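Side-chain contact in oxidoreductase protein (Agrobacterium radiobacter, PDB 5UI9), which probably catalyses NAD-dependent oxidation or reduction of a small hydroxy-acid substrate, as a member of the GFO/IDH/MocA oxidoreductase family: residues N19-W24 / K44-Q49. Residues are numbered along the deposited sequence; the frame is centred on the assembly and turned at random.
Sequences NQMHAW and KLVGDQ. With MG (magnesium ion), chain E.
Met21 meets Val46 where helices 17-26 and 40-50, which follow strands 6-11 and 30-36 in successive beta-alpha units of the parallel Rossmann sheet, lie side by side. This apolar pair is the tightly packed part, because both residues are buried. Met21 CG comes 4.1 Å from Val46 CG1, the methyl that lies anti to the backbone N (chi1 171°) and is thereby aimed at the neighbouring helix. Ile35 of strand 30-36 touches both residues, Leu10 and Ile32 add to the cover of Met21, and Cys13 meets Val46. Between segments 19-24 and 44-49 the closest CA atoms are those of Met21 and Val46, 8.5 Å apart, so side chains alone bridge the gap.

The looser side pairs exposed Gln49 with partly exposed His22. Gln49, extended beyond CG, brings its amide NE2 to 3.8 Å from His22 NE2, too far for a hydrogen bond. The amide and imidazole planes stand 82° apart, and the approach to the ring is oblique. Phe50, edge-to-face, and Trp283, stacked, also meet the His22 ring.

At the end of segment 19-24, Trp24 O binds magnesium at 2.4 Å, together with Val27 O and Ala30 O. With 113 Å² buried between the segments and no polar bond joining them, their direct pairing rests on modest, nondirectional dispersion contact.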
loop_
_atom_site.group_PDB
_atom_site.type_symbol
_atom_site.label_atom_id
_atom_site.label_comp_id
_atom_site.label_asym_id
_atom_site.label_seq_id
_atom_site.Cartn_x
_atom_site.Cartn_y
_atom_site.Cartn_z
ATOM N N ASN A 19 -20.201 -4.634 25.473
ATOM C CA ASN A 19 -20.578 -3.624 24.471
ATOM C C ASN A 19 -21.873 -3.998 23.766
ATOM O O ASN A 19 -22.706 -3.139 23.515
ATOM C CB ASN A 19 -19.493 -3.426 23.408
ATOM C CG ASN A 19 -18.188 -2.935 23.987
ATOM O OD1 ASN A 19 -18.129 -1.875 24.605
ATOM N ND2 ASN A 19 -17.130 -3.711 23.791
ATOM N N GLN A 20 -22.021 -5.276 23.431
ATOM C CA GLN A 20 -23.228 -5.758 22.764
ATOM C C GLN A 20 -24.454 -5.620 23.674
ATOM O O GLN A 20 -25.520 -5.217 23.211
ATOM C CB GLN A 20 -23.041 -7.197 22.258
ATOM C CG GLN A 20 -22.020 -7.274 21.131
ATOM C CD GLN A 20 -21.747 -8.668 20.609
ATOM O OE1 GLN A 20 -20.606 -8.985 20.274
ATOM N NE2 GLN A 20 -22.784 -9.498 20.509
ATOM N N MET A 21 -24.271 -5.911 24.964
ATOM C CA MET A 21 -25.315 -5.724 25.981
ATOM C C MET A 21 -25.730 -4.265 26.171
ATOM O O MET A 21 -26.928 -3.972 26.259
ATOM C CB MET A 21 -24.872 -6.311 27.331
ATOM C CG MET A 21 -24.768 -7.831 27.353
ATOM S SD MET A 21 -26.315 -8.723 27.075
ATOM C CE MET A 21 -27.243 -8.240 28.540
ATOM N N HIS A 22 -24.756 -3.353 26.241
ATOM C CA HIS A 22 -25.066 -1.915 26.280
ATOM C C HIS A 22 -25.879 -1.531 25.054
ATOM O O HIS A 22 -26.923 -0.883 25.170
ATOM C CB HIS A 22 -23.803 -1.045 26.309
ATOM C CG HIS A 22 -23.146 -0.942 27.652
ATOM N ND1 HIS A 22 -23.785 -0.419 28.754
ATOM C CD2 HIS A 22 -21.887 -1.238 28.055
ATOM C CE1 HIS A 22 -22.960 -0.430 29.786
ATOM N NE2 HIS A 22 -21.802 -0.922 29.389
ATOM N N ALA A 23 -25.402 -1.946 23.882
ATOM C CA ALA A 23 -26.067 -1.612 22.617
ATOM C C ALA A 23 -27.493 -2.166 22.516
ATOM O O ALA A 23 -28.379 -1.482 22.007
ATOM C CB ALA A 23 -25.236 -2.082 21.435
ATOM N N TRP A 24 -27.715 -3.386 22.999
ATOM C CA TRP A 24 -29.067 -3.973 22.971
ATOM C C TRP A 24 -30.083 -3.152 23.768
ATOM O O TRP A 24 -31.254 -3.092 23.396
ATOM C CB TRP A 24 -29.077 -5.427 23.461
ATOM C CG TRP A 24 -28.562 -6.413 22.464
ATOM C CD1 TRP A 24 -27.533 -7.282 22.643
ATOM C CD2 TRP A 24 -29.061 -6.653 21.144
ATOM N NE1 TRP A 24 -27.347 -8.039 21.518
ATOM C CE2 TRP A 24 -28.271 -7.671 20.581
ATOM C CE3 TRP A 24 -30.089 -6.095 20.377
ATOM C CZ2 TRP A 24 -28.474 -8.143 19.287
ATOM C CZ3 TRP A 24 -30.291 -6.566 19.097
ATOM C CH2 TRP A 24 -29.491 -7.581 18.562
ATOM N N LYS A 44 -22.518 -13.840 36.493
ATOM C CA LYS A 44 -22.867 -12.988 37.640
ATOM C C LYS A 44 -22.624 -11.500 37.336
ATOM O O LYS A 44 -23.501 -10.664 37.557
ATOM C CB LYS A 44 -22.037 -13.411 38.863
ATOM C CG LYS A 44 -22.411 -12.769 40.194
ATOM C CD LYS A 44 -23.749 -13.272 40.720
ATOM C CE LYS A 44 -23.871 -13.089 42.228
ATOM N NZ LYS A 44 -23.551 -11.700 42.660
ATOM N N LEU A 45 -21.433 -11.187 36.832
ATOM C CA LEU A 45 -21.026 -9.803 36.588
ATOM C C LEU A 45 -21.911 -9.128 35.536
ATOM O O LEU A 45 -22.446 -8.044 35.775
ATOM C CB LEU A 45 -19.550 -9.755 36.177
ATOM C CG LEU A 45 -18.826 -8.406 36.210
ATOM C CD1 LEU A 45 -17.402 -8.581 36.725
ATOM C CD2 LEU A 45 -18.821 -7.724 34.843
ATOM N N VAL A 46 -22.084 -9.788 34.393
ATOM C CA VAL A 46 -22.901 -9.256 33.299
ATOM C C VAL A 46 -24.395 -9.280 33.646
ATOM O O VAL A 46 -25.126 -8.344 33.305
ATOM C CB VAL A 46 -22.609 -9.996 31.964
ATOM C CG1 VAL A 46 -23.602 -9.614 30.870
ATOM C CG2 VAL A 46 -21.178 -9.706 31.522
ATOM N N GLY A 47 -24.844 -10.337 34.317
ATOM C CA GLY A 47 -26.236 -10.424 34.766
ATOM C C GLY A 47 -26.619 -9.299 35.719
ATOM O O GLY A 47 -27.665 -8.671 35.550
ATOM N N ASP A 48 -25.759 -9.039 36.707
ATOM C CA ASP A 48 -25.979 -7.955 37.679
ATOM C C ASP A 48 -25.895 -6.570 37.039
ATOM O O ASP A 48 -26.751 -5.723 37.283
ATOM C CB ASP A 48 -24.983 -8.042 38.847
ATOM C CG ASP A 48 -25.267 -9.216 39.790
ATOM O OD1 ASP A 48 -26.315 -9.878 39.653
ATOM O OD2 ASP A 48 -24.431 -9.476 40.677
ATOM N N GLN A 49 -24.869 -6.354 36.219
ATOM C CA GLN A 49 -24.676 -5.075 35.532
ATOM C C GLN A 49 -25.901 -4.657 34.709
ATOM O O GLN A 49 -26.317 -3.501 34.766
ATOM C CB GLN A 49 -23.428 -5.132 34.632
ATOM C CG GLN A 49 -23.045 -3.805 33.981
ATOM C CD GLN A 49 -21.721 -3.865 33.235
ATOM O OE1 GLN A 49 -21.087 -4.919 33.131
ATOM N NE2 GLN A 49 -21.303 -2.731 32.703
HETATM MG MG MG E . -33.449 -2.255 23.514
HETATM O O HOH W 1 -35.460 -1.317 24.232
#